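PDB 4ZK3: serpin B3 from Homo sapiens, which probably inhibits proteases as a member of the serpin family, and appears to be the source of the Pso p27 complex linked to psoriasis. Local coordinates for residues Arg276-Lys288 against Asn360-Phe372. Residues are numbered along the deposited sequence; the frame is centred on the assembly and turned at random.
Sequences RETRVDLHLPRFK and NEEFHCNHPFLFF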
loop_
_atom_site.group_PDB
_atom_site.type_symbol
_atom_site.label_atom_id
_atom_site.label_comp_id
_atom_site.label_asym_id
_atom_site.label_seq_id
_atom_site.Cartn_x
_atom_site.Cartn_y
_atom_site.Cartn_z
ATOM N N ARG A 276 23.655 -10.848 -3.525
ATOM C CA ARG A 276 24.687 -11.651 -2.904
ATOM C C ARG A 276 24.863 -11.202 -1.473
ATOM O O ARG A 276 24.840 -10.007 -1.195
ATOM C CB ARG A 276 26.036 -11.461 -3.660
ATOM C CG ARG A 276 25.955 -11.603 -5.179
ATOM C CD ARG A 276 25.763 -13.076 -5.474
ATOM N NE ARG A 276 25.594 -13.436 -6.873
ATOM C CZ ARG A 276 24.460 -13.797 -7.460
ATOM N NH1 ARG A 276 23.299 -13.774 -6.812
ATOM N NH2 ARG A 276 24.481 -14.146 -8.746
ATOM N N GLU A 277 25.119 -12.147 -0.580
ATOM C CA GLU A 277 25.483 -11.816 0.794
ATOM C C GLU A 277 26.785 -11.051 0.729
ATOM O O GLU A 277 27.634 -11.411 -0.048
ATOM C CB GLU A 277 25.612 -13.076 1.641
ATOM C CG GLU A 277 24.265 -13.620 2.089
ATOM C CD GLU A 277 23.552 -12.686 3.075
ATOM O OE1 GLU A 277 22.344 -12.905 3.304
ATOM O OE2 GLU A 277 24.181 -11.728 3.610
ATOM N N THR A 278 26.870 -9.940 1.458
ATOM C CA THR A 278 27.911 -8.908 1.322
ATOM C C THR A 278 27.891 -8.102 2.631
ATOM O O THR A 278 26.782 -7.822 3.180
ATOM C CB THR A 278 27.560 -7.901 0.181
ATOM O OG1 THR A 278 27.166 -8.586 -1.015
ATOM C CG2 THR A 278 28.717 -6.933 -0.109
ATOM N N ARG A 279 29.062 -7.728 3.149
ATOM C CA ARG A 279 29.145 -6.891 4.373
ATOM C C ARG A 279 29.013 -5.396 4.066
ATOM O O ARG A 279 29.724 -4.888 3.209
ATOM C CB ARG A 279 30.450 -7.162 5.095
ATOM C CG ARG A 279 30.625 -8.640 5.440
ATOM C CD ARG A 279 31.880 -8.931 6.251
ATOM N NE ARG A 279 32.842 -9.703 5.458
ATOM C CZ ARG A 279 33.815 -9.181 4.711
ATOM N NH1 ARG A 279 33.996 -7.862 4.638
ATOM N NH2 ARG A 279 34.625 -9.988 4.031
ATOM N N VAL A 280 28.094 -4.703 4.757
ATOM C CA VAL A 280 27.730 -3.281 4.453
ATOM C C VAL A 280 27.744 -2.325 5.730
ATOM O O VAL A 280 27.154 -2.834 6.747
ATOM C CB VAL A 280 26.301 -3.379 3.822
ATOM C CG1 VAL A 280 25.726 -2.008 3.464
ATOM C CG2 VAL A 280 26.297 -4.316 2.586
ATOM N N ASP A 281 28.420 -1.094 5.746
ATOM C CA ASP A 281 28.177 0.078 6.781
ATOM C C ASP A 281 26.796 0.445 6.191
ATOM O O ASP A 281 26.698 1.155 5.171
ATOM C CB ASP A 281 29.203 1.473 7.052
ATOM C CG ASP A 281 29.131 2.172 8.658
ATOM O OD1 ASP A 281 29.160 1.399 9.603
ATOM O OD2 ASP A 281 29.039 3.378 9.194
ATOM N N LEU A 282 25.731 -0.098 6.795
ATOM C CA LEU A 282 24.379 0.399 6.503
ATOM C C LEU A 282 24.106 1.582 7.415
ATOM O O LEU A 282 24.153 1.437 8.601
ATOM C CB LEU A 282 23.329 -0.688 6.754
ATOM C CG LEU A 282 21.843 -0.279 6.759
ATOM C CD1 LEU A 282 21.464 0.425 5.449
ATOM C CD2 LEU A 282 21.059 -1.538 7.043
ATOM N N HIS A 283 23.850 2.741 6.826
ATOM C CA HIS A 283 23.344 3.909 7.547
ATOM C C HIS A 283 21.922 4.117 7.033
ATOM O O HIS A 283 21.688 4.383 5.812
ATOM C CB HIS A 283 24.214 5.150 7.307
ATOM C CG HIS A 283 25.627 5.058 7.860
ATOM N ND1 HIS A 283 26.500 6.130 7.798
ATOM C CD2 HIS A 283 26.305 4.064 8.489
ATOM C CE1 HIS A 283 27.660 5.786 8.336
ATOM N NE2 HIS A 283 27.581 4.538 8.753
ATOM N N LEU A 284 20.965 3.981 7.952
ATOM C CA LEU A 284 19.526 4.142 7.662
ATOM C C LEU A 284 18.911 5.086 8.676
ATOM O O LEU A 284 19.102 4.899 9.860
ATOM C CB LEU A 284 18.862 2.748 7.772
ATOM C CG LEU A 284 17.397 2.627 7.309
ATOM C CD1 LEU A 284 17.276 2.733 5.798
ATOM C CD2 LEU A 284 16.756 1.342 7.791
ATOM N N PRO A 285 18.205 6.109 8.232
ATOM C CA PRO A 285 17.634 7.069 9.176
ATOM C C PRO A 285 16.384 6.526 9.918
ATOM O O PRO A 285 15.679 5.638 9.430
ATOM C CB PRO A 285 17.287 8.251 8.304
ATOM C CG PRO A 285 17.025 7.625 6.947
ATOM C CD PRO A 285 17.958 6.475 6.840
ATOM N N ARG A 286 16.173 7.021 11.129
ATOM C CA ARG A 286 14.896 6.879 11.813
ATOM C C ARG A 286 14.047 7.805 11.034
ATOM O O ARG A 286 14.485 8.923 10.734
ATOM C CB ARG A 286 14.967 7.419 13.245
ATOM C CG ARG A 286 15.828 6.612 14.172
ATOM C CD ARG A 286 15.870 7.139 15.632
ATOM N NE ARG A 286 14.571 7.555 16.123
ATOM C CZ ARG A 286 13.764 6.865 16.928
ATOM N NH1 ARG A 286 14.101 5.699 17.466
ATOM N NH2 ARG A 286 12.596 7.385 17.223
ATOM N N PHE A 287 12.873 7.350 10.611
ATOM C CA PHE A 287 11.983 8.213 9.859
ATOM C C PHE A 287 10.522 7.807 10.021
ATOM O O PHE A 287 10.207 6.654 10.372
ATOM C CB PHE A 287 12.364 8.310 8.358
ATOM C CG PHE A 287 12.167 7.022 7.539
ATOM C CD1 PHE A 287 10.962 6.764 6.890
ATOM C CD2 PHE A 287 13.192 6.181 7.329
ATOM C CE1 PHE A 287 10.833 5.651 6.058
ATOM C CE2 PHE A 287 13.080 5.059 6.550
ATOM C CZ PHE A 287 11.889 4.775 5.912
ATOM N N LYS A 288 9.654 8.745 9.698
ATOM C CA LYS A 288 8.217 8.549 9.760
ATOM C C LYS A 288 7.598 9.196 8.567
ATOM O O LYS A 288 7.885 10.359 8.284
ATOM C CB LYS A 288 7.701 9.212 11.025
ATOM C CG LYS A 288 6.188 9.202 11.218
ATOM C CD LYS A 288 5.779 9.849 12.525
ATOM C CE LYS A 288 6.139 8.948 13.690
ATOM N NZ LYS A 288 5.763 9.586 14.978
ATOM N N ASN A 360 33.303 -3.398 3.663
ATOM C CA ASN A 360 33.672 -2.845 2.313
ATOM C C ASN A 360 32.572 -1.939 1.695
ATOM O O ASN A 360 32.759 -0.706 1.624
ATOM C CB ASN A 360 34.038 -3.985 1.354
ATOM C CG ASN A 360 32.954 -5.052 1.274
ATOM O OD1 ASN A 360 31.948 -4.884 0.581
ATOM N ND2 ASN A 360 33.139 -6.137 2.002
ATOM N N GLU A 361 31.437 -2.542 1.287
ATOM C CA GLU A 361 30.336 -1.813 0.665
ATOM C C GLU A 361 29.684 -0.858 1.653
ATOM O O GLU A 361 29.401 -1.205 2.803
ATOM C CB GLU A 361 29.219 -2.735 0.127
ATOM C CG GLU A 361 29.409 -3.358 -1.253
ATOM C CD GLU A 361 29.928 -2.394 -2.301
ATOM O OE1 GLU A 361 29.396 -1.264 -2.464
ATOM O OE2 GLU A 361 30.879 -2.796 -2.982
ATOM N N GLU A 362 29.383 0.327 1.158
ATOM C CA GLU A 362 28.640 1.311 1.912
ATOM C C GLU A 362 27.245 1.439 1.320
ATOM O O GLU A 362 27.081 1.417 0.095
ATOM C CB GLU A 362 29.349 2.663 1.843
ATOM C CG GLU A 362 30.746 2.622 2.450
ATOM C CD GLU A 362 31.229 3.987 2.814
ATOM O OE1 GLU A 362 30.755 4.945 2.177
ATOM O OE2 GLU A 362 32.040 4.096 3.748
ATOM N N PHE A 363 26.260 1.588 2.213
ATOM C CA PHE A 363 24.872 1.871 1.841
ATOM C C PHE A 363 24.337 2.956 2.796
ATOM O O PHE A 363 23.781 2.669 3.861
ATOM C CB PHE A 363 24.049 0.561 1.919
ATOM C CG PHE A 363 22.762 0.610 1.169
ATOM C CD1 PHE A 363 22.691 0.212 -0.143
ATOM C CD2 PHE A 363 21.596 1.021 1.803
ATOM C CE1 PHE A 363 21.499 0.255 -0.825
ATOM C CE2 PHE A 363 20.387 1.074 1.121
ATOM C CZ PHE A 363 20.337 0.709 -0.202
ATOM N N HIS A 364 24.522 4.204 2.414
ATOM C CA HIS A 364 24.244 5.319 3.258
ATOM C C HIS A 364 23.086 6.085 2.756
ATOM O O HIS A 364 23.229 6.874 1.883
ATOM C CB HIS A 364 25.435 6.268 3.272
ATOM C CG HIS A 364 26.615 5.733 4.018
ATOM N ND1 HIS A 364 27.797 6.447 4.158
ATOM C CD2 HIS A 364 26.803 4.559 4.671
ATOM C CE1 HIS A 364 28.660 5.731 4.855
ATOM N NE2 HIS A 364 28.088 4.579 5.177
ATOM N N CYS A 365 21.929 5.900 3.386
ATOM C CA CYS A 365 20.707 6.550 2.969
ATOM C C CYS A 365 20.592 7.984 3.520
ATOM O O CYS A 365 19.773 8.238 4.394
ATOM C CB CYS A 365 19.537 5.687 3.436
ATOM S SG CYS A 365 19.596 4.036 2.718
ATOM N N ASN A 366 21.430 8.898 2.996
ATOM C CA ASN A 366 21.443 10.262 3.423
ATOM C C ASN A 366 21.060 11.152 2.282
ATOM O O ASN A 366 21.405 12.321 2.299
ATOM C CB ASN A 366 22.782 10.677 4.025
ATOM C CG ASN A 366 23.963 10.398 3.105
ATOM O OD1 ASN A 366 23.836 10.334 1.877
ATOM N ND2 ASN A 366 25.111 10.252 3.695
ATOM N N HIS A 367 20.328 10.600 1.308
ATOM C CA HIS A 367 19.709 11.374 0.246
ATOM C C HIS A 367 18.555 10.485 -0.204
ATOM O O HIS A 367 18.427 9.380 0.329
ATOM C CB HIS A 367 20.739 11.727 -0.860
ATOM C CG HIS A 367 21.449 10.544 -1.441
ATOM N ND1 HIS A 367 22.440 9.865 -0.765
ATOM C CD2 HIS A 367 21.319 9.924 -2.640
ATOM C CE1 HIS A 367 22.874 8.865 -1.514
ATOM N NE2 HIS A 367 22.237 8.901 -2.667
ATOM N N PRO A 368 17.701 10.963 -1.111
ATOM C CA PRO A 368 16.439 10.313 -1.346
ATOM C C PRO A 368 16.548 8.895 -1.815
ATOM O O PRO A 368 17.426 8.599 -2.644
ATOM C CB PRO A 368 15.817 11.162 -2.425
ATOM C CG PRO A 368 16.303 12.503 -2.122
ATOM C CD PRO A 368 17.721 12.301 -1.688
ATOM N N PHE A 369 15.665 8.024 -1.308
ATOM C CA PHE A 369 15.670 6.614 -1.668
ATOM C C PHE A 369 14.253 6.055 -1.817
ATOM O O PHE A 369 13.311 6.664 -1.304
ATOM C CB PHE A 369 16.481 5.795 -0.658
ATOM C CG PHE A 369 15.945 5.873 0.776
ATOM C CD1 PHE A 369 14.940 4.999 1.225
ATOM C CD2 PHE A 369 16.460 6.808 1.672
ATOM C CE1 PHE A 369 14.466 5.054 2.524
ATOM C CE2 PHE A 369 16.006 6.860 2.998
ATOM C CZ PHE A 369 14.995 5.999 3.429
ATOM N N LEU A 370 14.129 4.906 -2.536
ATOM C CA LEU A 370 12.894 4.127 -2.607
ATOM C C LEU A 370 12.913 2.934 -1.657
ATOM O O LEU A 370 13.962 2.406 -1.331
ATOM C CB LEU A 370 12.617 3.663 -4.017
ATOM C CG LEU A 370 12.701 4.769 -5.069
ATOM C CD1 LEU A 370 12.899 4.159 -6.472
ATOM C CD2 LEU A 370 11.499 5.693 -5.063
ATOM N N PHE A 371 11.769 2.558 -1.101
ATOM C CA PHE A 371 11.805 1.439 -0.205
ATOM C C PHE A 371 10.462 0.753 -0.307
ATOM O O PHE A 371 9.428 1.379 -0.695
ATOM C CB PHE A 371 12.171 1.889 1.227
ATOM C CG PHE A 371 11.131 2.803 1.856
ATOM C CD1 PHE A 371 11.118 4.173 1.576
ATOM C CD2 PHE A 371 10.170 2.308 2.731
ATOM C CE1 PHE A 371 10.157 5.034 2.105
ATOM C CE2 PHE A 371 9.175 3.170 3.258
ATOM C CZ PHE A 371 9.172 4.537 2.922
ATOM N N PHE A 372 10.441 -0.514 0.061
ATOM C CA PHE A 372 9.181 -1.245 0.138
ATOM C C PHE A 372 9.281 -2.412 1.071
ATOM O O PHE A 372 10.391 -2.860 1.399
ATOM C CB PHE A 372 8.670 -1.650 -1.246
ATOM C CG PHE A 372 9.538 -2.614 -1.985
ATOM C CD1 PHE A 372 9.371 -3.979 -1.826
ATOM C CD2 PHE A 372 10.482 -2.151 -2.909
ATOM C CE1 PHE A 372 10.149 -4.857 -2.566
ATOM C CE2 PHE A 372 11.281 -3.019 -3.638
ATOM C CZ PHE A 372 11.098 -4.390 -3.492
#
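His283 and His364, neighbours on two parallel strands, lay their imidazoles flat on one another as an offset stack, planes only 6° from parallel. Both rings swing to the same side, CG anti to the carbonyl carbon (chi1 -66° in His283), and His364 NE2 comes over the centre of the His283 face. The CB of Glu362 rests on the other face of His364, near its rim, while Asp281 CB meets the edge. Beneath the rings the backbones pair in parallel: Phe363 N reaches Asp281 O at 3.0 Å, and Phe363 O accepts His283 N. Cys365 N closes on His283 O, nearly straight at 170°. On the opposite face of the strand pair Val280 CG1 packs against Phe363 CB (3.4 Å), and Leu282 CD1 lies against Phe363 CD2. Past the strand pairing, an inverse gamma turn centred on Cys365 redirects the chain, and Pro285 CD fits against Cys365 CB. Farther along, Phe287 presents its edge to the face of Phe371 and forms an offset edge-to-face pair with Phe369, whose edge turns toward the Phe287 face; Phe387 joins this aromatic cluster. The pairing is that of serpin sheet C, where s1C (361-364), following the reactive-centre loop, runs parallel to s2C (276-285). Antiparallel strand 206-224 flanks s2C on its other side, the Phe363 ring packs on Val245 and Leu247 of strand 241-248, and the chain continues into sheet B as strand 369-375, between strands 241-248 and 380-387.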